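Local coordinates for protein fumarylacetoacetate hydrolase (Burkholderia xenovorans, PDB 5TI1) that probably hydrolyses fumarylacetoacetate to fumarate and acetoacetate, the last step of phenylalanine and tyrosine breakdown, with a bound magnesium ion, at residues B[220-234]-B[251-265]. Sequence-based numbering, arbitrary orientation.
Sequences CRKLDIELETGFVIG and HIFGMVLLNDWSARD. With MG (magnesium ion), chain K; NA (sodium ion), chain L.
Glu226 and Asp260 run alongside each other and share a magnesium ion. Glu226 OE2 binds it at 2.2 Å and Asp260 OD2 at 2.4 Å. Their carboxylate planes stand 88° apart. Glu228 OE1 joins from the same strand, and Asp153 completes the protein ligands. The Asp260 carboxylate bridges two metals: its OD1 binds a sodium ion, as does Trp261 O. The other oxygen of Glu226 is held by Arg264. NH2 of Arg264 meets the anti lone pair of Glu226 OE1 at 2.9 Å, in the guanidinium plane. Arg264 stretches out from CG to NE (chi3 174°), which brings NE to Asp224 OD2, also at 2.9 Å. Leu390 N bonds to that oxygen too. This salt-bridge network would fix the rotation of the metal-binding Glu226. The site sits where strands 223-233 and 252-263, antiparallel neighbours in a mixed sheet of the FAH-family C-terminal region, are broken. There the side-chain oxygen Asn259 OD1, not a backbone carbonyl, accepts from Glu226 N at 3.1 Å. Asp260 is the centre of an inverse gamma turn. Beyond the metals, regular pairing resumes through Gly230 and Val256. Phe231 CG sits between its backbone N and carbonyl carbon (chi1 62°). This lays CD1 obliquely against Ile252 CD1 at 3.6 Å. Met353 of helix 353-362 touches both side chains.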
loop_
_atom_site.group_PDB
_atom_site.type_symbol
_atom_site.label_atom_id
_atom_site.label_comp_id
_atom_site.label_asym_id
_atom_site.label_seq_id
_atom_site.Cartn_x
_atom_site.Cartn_y
_atom_site.Cartn_z
ATOM N N CYS B 220 -20.743 -8.638 -9.225
ATOM C CA CYS B 220 -20.297 -9.725 -8.358
ATOM C C CYS B 220 -21.475 -10.512 -7.783
ATOM O O CYS B 220 -22.428 -9.932 -7.258
ATOM C CB CYS B 220 -19.456 -9.125 -7.232
ATOM S SG CYS B 220 -19.337 -10.134 -5.796
ATOM N N ARG B 221 -21.412 -11.840 -7.894
ATOM C CA ARG B 221 -22.446 -12.722 -7.363
ATOM C C ARG B 221 -22.030 -13.465 -6.097
ATOM O O ARG B 221 -22.834 -14.230 -5.559
ATOM C CB ARG B 221 -22.875 -13.753 -8.419
ATOM C CG ARG B 221 -23.521 -13.166 -9.669
ATOM C CD ARG B 221 -23.697 -14.232 -10.738
ATOM N NE ARG B 221 -23.952 -13.653 -12.053
ATOM C CZ ARG B 221 -24.099 -14.357 -13.174
ATOM N NH1 ARG B 221 -24.018 -15.682 -13.150
ATOM N NH2 ARG B 221 -24.327 -13.733 -14.322
ATOM N N LYS B 222 -20.801 -13.279 -5.610
ATOM C CA LYS B 222 -20.315 -13.978 -4.418
ATOM C C LYS B 222 -19.602 -12.968 -3.516
ATOM O O LYS B 222 -18.392 -13.039 -3.286
ATOM C CB LYS B 222 -19.398 -15.138 -4.790
ATOM C CG LYS B 222 -20.117 -16.304 -5.427
ATOM C CD LYS B 222 -19.242 -17.548 -5.397
ATOM C CE LYS B 222 -19.944 -18.730 -6.019
ATOM N NZ LYS B 222 -19.069 -19.920 -5.928
ATOM N N LEU B 223 -20.373 -12.017 -3.004
ATOM C CA LEU B 223 -19.851 -11.008 -2.098
ATOM C C LEU B 223 -19.809 -11.560 -0.679
ATOM O O LEU B 223 -20.818 -12.064 -0.164
ATOM C CB LEU B 223 -20.720 -9.756 -2.164
ATOM C CG LEU B 223 -20.268 -8.566 -1.335
ATOM C CD1 LEU B 223 -18.870 -8.083 -1.815
ATOM C CD2 LEU B 223 -21.322 -7.480 -1.415
ATOM N N ASP B 224 -18.646 -11.465 -0.042
ATOM C CA ASP B 224 -18.439 -12.140 1.227
ATOM C C ASP B 224 -17.709 -11.210 2.187
ATOM O O ASP B 224 -17.076 -10.229 1.782
ATOM C CB ASP B 224 -17.660 -13.453 1.020
ATOM C CG ASP B 224 -17.824 -14.430 2.177
ATOM O OD1 ASP B 224 -18.509 -14.085 3.162
ATOM O OD2 ASP B 224 -17.272 -15.548 2.098
ATOM N N ILE B 225 -17.834 -11.521 3.475
ATOM C CA ILE B 225 -17.013 -10.899 4.508
ATOM C C ILE B 225 -15.736 -11.701 4.673
ATOM O O ILE B 225 -15.633 -12.840 4.202
ATOM C CB ILE B 225 -17.734 -10.832 5.865
ATOM C CG1 ILE B 225 -17.783 -12.236 6.482
ATOM C CG2 ILE B 225 -19.117 -10.218 5.717
ATOM C CD1 ILE B 225 -18.377 -12.287 7.856
ATOM N N GLU B 226 -14.769 -11.125 5.378
ATOM C CA GLU B 226 -13.696 -11.894 5.997
ATOM C C GLU B 226 -13.513 -11.320 7.389
ATOM O O GLU B 226 -13.043 -10.184 7.537
ATOM C CB GLU B 226 -12.395 -11.845 5.190
ATOM C CG GLU B 226 -12.534 -12.498 3.821
ATOM C CD GLU B 226 -11.230 -13.051 3.282
ATOM O OE1 GLU B 226 -11.266 -14.057 2.544
ATOM O OE2 GLU B 226 -10.175 -12.481 3.597
ATOM N N LEU B 227 -13.946 -12.085 8.394
ATOM C CA LEU B 227 -13.800 -11.688 9.787
ATOM C C LEU B 227 -12.332 -11.753 10.171
ATOM O O LEU B 227 -11.714 -12.821 10.090
ATOM C CB LEU B 227 -14.625 -12.602 10.694
ATOM C CG LEU B 227 -14.222 -12.566 12.174
ATOM C CD1 LEU B 227 -14.600 -11.245 12.803
ATOM C CD2 LEU B 227 -14.896 -13.701 12.923
ATOM N N GLU B 228 -11.776 -10.612 10.581
ATOM C CA GLU B 228 -10.365 -10.517 10.927
ATOM C C GLU B 228 -10.172 -9.503 12.044
ATOM O O GLU B 228 -11.067 -8.723 12.372
ATOM C CB GLU B 228 -9.519 -10.084 9.723
ATOM C CG GLU B 228 -9.724 -10.906 8.467
ATOM C CD GLU B 228 -8.713 -10.580 7.401
ATOM O OE1 GLU B 228 -8.974 -10.869 6.216
ATOM O OE2 GLU B 228 -7.657 -10.028 7.760
ATOM N N THR B 229 -8.972 -9.501 12.611
ATOM C CA THR B 229 -8.486 -8.360 13.365
ATOM C C THR B 229 -7.355 -7.689 12.590
ATOM O O THR B 229 -6.677 -8.307 11.762
ATOM C CB THR B 229 -7.964 -8.767 14.740
ATOM O OG1 THR B 229 -6.785 -9.540 14.555
ATOM C CG2 THR B 229 -9.011 -9.606 15.509
ATOM N N GLY B 230 -7.148 -6.410 12.869
ATOM C CA GLY B 230 -5.972 -5.744 12.340
ATOM C C GLY B 230 -5.175 -5.139 13.468
ATOM O O GLY B 230 -5.751 -4.509 14.361
ATOM N N PHE B 231 -3.862 -5.333 13.479
ATOM C CA PHE B 231 -3.058 -4.612 14.448
ATOM C C PHE B 231 -2.332 -3.459 13.770
ATOM O O PHE B 231 -2.085 -3.475 12.563
ATOM C CB PHE B 231 -2.083 -5.532 15.197
ATOM C CG PHE B 231 -1.046 -6.233 14.343
ATOM C CD1 PHE B 231 0.231 -5.700 14.189
ATOM C CD2 PHE B 231 -1.306 -7.477 13.789
ATOM C CE1 PHE B 231 1.214 -6.380 13.470
ATOM C CE2 PHE B 231 -0.320 -8.161 13.068
ATOM C CZ PHE B 231 0.940 -7.609 12.914
ATOM N N VAL B 232 -2.035 -2.434 14.559
ATOM C CA VAL B 232 -1.542 -1.160 14.058
ATOM C C VAL B 232 -0.117 -0.968 14.571
ATOM O O VAL B 232 0.146 -1.134 15.767
ATOM C CB VAL B 232 -2.475 -0.014 14.488
ATOM C CG1 VAL B 232 -1.853 1.333 14.216
ATOM C CG2 VAL B 232 -3.845 -0.137 13.767
ATOM N N ILE B 233 0.803 -0.637 13.656
ATOM C CA ILE B 233 2.214 -0.482 13.996
ATOM C C ILE B 233 2.400 0.777 14.828
ATOM O O ILE B 233 1.950 1.863 14.445
ATOM C CB ILE B 233 3.083 -0.432 12.724
ATOM C CG1 ILE B 233 3.085 -1.788 12.023
ATOM C CG2 ILE B 233 4.536 -0.063 13.076
ATOM C CD1 ILE B 233 3.615 -2.930 12.910
ATOM N N GLY B 234 3.087 0.640 15.963
ATOM C CA GLY B 234 3.380 1.775 16.814
ATOM C C GLY B 234 4.815 2.254 16.701
ATOM O O GLY B 234 5.125 3.410 17.009
ATOM N N HIS B 251 6.704 -3.394 18.775
ATOM C CA HIS B 251 6.394 -2.498 17.669
ATOM C C HIS B 251 4.900 -2.291 17.457
ATOM O O HIS B 251 4.527 -1.431 16.657
ATOM C CB HIS B 251 7.016 -3.023 16.371
ATOM C CG HIS B 251 8.515 -3.027 16.379
ATOM N ND1 HIS B 251 9.269 -2.248 15.528
ATOM C CD2 HIS B 251 9.400 -3.708 17.145
ATOM C CE1 HIS B 251 10.555 -2.462 15.752
ATOM N NE2 HIS B 251 10.660 -3.342 16.732
ATOM N N ILE B 252 4.039 -3.033 18.164
ATOM C CA ILE B 252 2.595 -3.020 17.922
ATOM C C ILE B 252 1.920 -2.081 18.916
ATOM O O ILE B 252 2.152 -2.167 20.128
ATOM C CB ILE B 252 2.003 -4.437 18.017
ATOM C CG1 ILE B 252 2.696 -5.371 17.025
ATOM C CG2 ILE B 252 0.492 -4.402 17.773
ATOM C CD1 ILE B 252 2.137 -6.772 17.020
ATOM N N PHE B 253 1.060 -1.199 18.405
ATOM C CA PHE B 253 0.340 -0.240 19.236
ATOM C C PHE B 253 -0.979 -0.806 19.764
ATOM O O PHE B 253 -1.273 -0.705 20.956
ATOM C CB PHE B 253 0.085 1.045 18.435
ATOM C CG PHE B 253 -0.806 2.033 19.132
ATOM C CD1 PHE B 253 -0.400 2.635 20.321
ATOM C CD2 PHE B 253 -2.048 2.375 18.590
ATOM C CE1 PHE B 253 -1.216 3.553 20.969
ATOM C CE2 PHE B 253 -2.878 3.292 19.228
ATOM C CZ PHE B 253 -2.461 3.884 20.422
ATOM N N GLY B 254 -1.790 -1.380 18.890
ATOM C CA GLY B 254 -3.089 -1.857 19.308
ATOM C C GLY B 254 -3.776 -2.610 18.191
ATOM O O GLY B 254 -3.164 -2.937 17.171
ATOM N N MET B 255 -5.080 -2.850 18.380
ATOM C CA MET B 255 -5.839 -3.704 17.480
ATOM C C MET B 255 -7.197 -3.085 17.187
ATOM O O MET B 255 -7.749 -2.341 18.005
ATOM C CB MET B 255 -6.027 -5.098 18.081
ATOM C CG MET B 255 -6.482 -6.152 17.105
ATOM S SD MET B 255 -6.655 -7.734 17.942
ATOM C CE MET B 255 -4.968 -8.044 18.462
ATOM N N VAL B 256 -7.723 -3.404 16.003
ATOM C CA VAL B 256 -9.075 -3.065 15.591
ATOM C C VAL B 256 -9.720 -4.324 15.020
ATOM O O VAL B 256 -9.053 -5.323 14.753
ATOM C CB VAL B 256 -9.106 -1.931 14.547
ATOM C CG1 VAL B 256 -8.574 -0.636 15.146
ATOM C CG2 VAL B 256 -8.325 -2.347 13.299
ATOM N N LEU B 257 -11.035 -4.264 14.829
ATOM C CA LEU B 257 -11.730 -5.262 14.026
ATOM C C LEU B 257 -11.623 -4.889 12.552
ATOM O O LEU B 257 -11.571 -3.712 12.201
ATOM C CB LEU B 257 -13.200 -5.356 14.430
ATOM C CG LEU B 257 -13.465 -5.652 15.917
ATOM C CD1 LEU B 257 -14.946 -5.553 16.236
ATOM C CD2 LEU B 257 -12.934 -7.012 16.296
ATOM N N LEU B 258 -11.603 -5.900 11.685
ATOM C CA LEU B 258 -11.307 -5.692 10.268
ATOM C C LEU B 258 -12.148 -6.648 9.438
ATOM O O LEU B 258 -12.062 -7.869 9.609
ATOM C CB LEU B 258 -9.807 -5.891 9.983
ATOM C CG LEU B 258 -9.254 -5.474 8.606
ATOM C CD1 LEU B 258 -7.730 -5.193 8.676
ATOM C CD2 LEU B 258 -9.535 -6.515 7.541
ATOM N N ASN B 259 -12.969 -6.093 8.545
ATOM C CA ASN B 259 -13.757 -6.875 7.604
ATOM C C ASN B 259 -13.156 -6.667 6.220
ATOM O O ASN B 259 -13.339 -5.607 5.607
ATOM C CB ASN B 259 -15.231 -6.469 7.628
ATOM C CG ASN B 259 -16.085 -7.329 6.705
ATOM O OD1 ASN B 259 -15.561 -8.215 6.012
ATOM N ND2 ASN B 259 -17.409 -7.086 6.699
ATOM N N ASP B 260 -12.455 -7.686 5.724
ATOM C CA ASP B 260 -11.836 -7.633 4.400
ATOM C C ASP B 260 -12.849 -8.133 3.375
ATOM O O ASP B 260 -12.839 -9.295 2.959
ATOM C CB ASP B 260 -10.553 -8.462 4.380
ATOM C CG ASP B 260 -9.914 -8.524 3.000
ATOM O OD1 ASP B 260 -10.156 -7.602 2.186
ATOM O OD2 ASP B 260 -9.185 -9.509 2.727
ATOM N N TRP B 261 -13.749 -7.229 2.972
ATOM C CA TRP B 261 -14.770 -7.561 1.985
ATOM C C TRP B 261 -14.144 -8.214 0.757
ATOM O O TRP B 261 -13.139 -7.734 0.226
ATOM C CB TRP B 261 -15.538 -6.307 1.566
ATOM C CG TRP B 261 -16.128 -5.505 2.690
ATOM C CD1 TRP B 261 -15.571 -4.414 3.303
ATOM C CD2 TRP B 261 -17.400 -5.713 3.322
ATOM N NE1 TRP B 261 -16.413 -3.941 4.286
ATOM C CE2 TRP B 261 -17.544 -4.716 4.314
ATOM C CE3 TRP B 261 -18.426 -6.642 3.149
ATOM C CZ2 TRP B 261 -18.683 -4.612 5.115
ATOM C CZ3 TRP B 261 -19.556 -6.547 3.955
ATOM C CH2 TRP B 261 -19.676 -5.534 4.921
ATOM N N SER B 262 -14.749 -9.312 0.308
ATOM C CA SER B 262 -14.203 -10.121 -0.772
ATOM C C SER B 262 -15.273 -10.393 -1.815
ATOM O O SER B 262 -16.394 -10.778 -1.468
ATOM C CB SER B 262 -13.661 -11.448 -0.238
ATOM O OG SER B 262 -12.491 -11.232 0.544
ATOM N N ALA B 263 -14.918 -10.210 -3.089
ATOM C CA ALA B 263 -15.748 -10.618 -4.224
ATOM C C ALA B 263 -15.135 -11.899 -4.780
ATOM O O ALA B 263 -14.191 -11.854 -5.575
ATOM C CB ALA B 263 -15.811 -9.520 -5.278
ATOM N N ARG B 264 -15.665 -13.048 -4.352
ATOM C CA ARG B 264 -14.939 -14.298 -4.550
ATOM C C ARG B 264 -14.967 -14.771 -5.991
ATOM O O ARG B 264 -14.007 -15.412 -6.434
ATOM C CB ARG B 264 -15.494 -15.387 -3.641
ATOM C CG ARG B 264 -15.434 -14.980 -2.204
ATOM C CD ARG B 264 -15.356 -16.151 -1.275
ATOM N NE ARG B 264 -15.157 -15.653 0.074
ATOM C CZ ARG B 264 -13.978 -15.308 0.573
ATOM N NH1 ARG B 264 -12.870 -15.423 -0.165
ATOM N NH2 ARG B 264 -13.910 -14.847 1.813
ATOM N N ASP B 265 -16.040 -14.479 -6.732
ATOM C CA ASP B 265 -16.050 -14.852 -8.143
ATOM C C ASP B 265 -15.088 -13.986 -8.944
ATOM O O ASP B 265 -14.407 -14.485 -9.846
ATOM C CB ASP B 265 -17.471 -14.797 -8.724
ATOM C CG ASP B 265 -18.226 -13.516 -8.379
ATOM O OD1 ASP B 265 -17.727 -12.685 -7.601
ATOM O OD2 ASP B 265 -19.352 -13.350 -8.894
HETATM MG MG MG K . -8.432 -11.288 4.103
HETATM NA NA NA L . -11.501 -6.003 1.077
#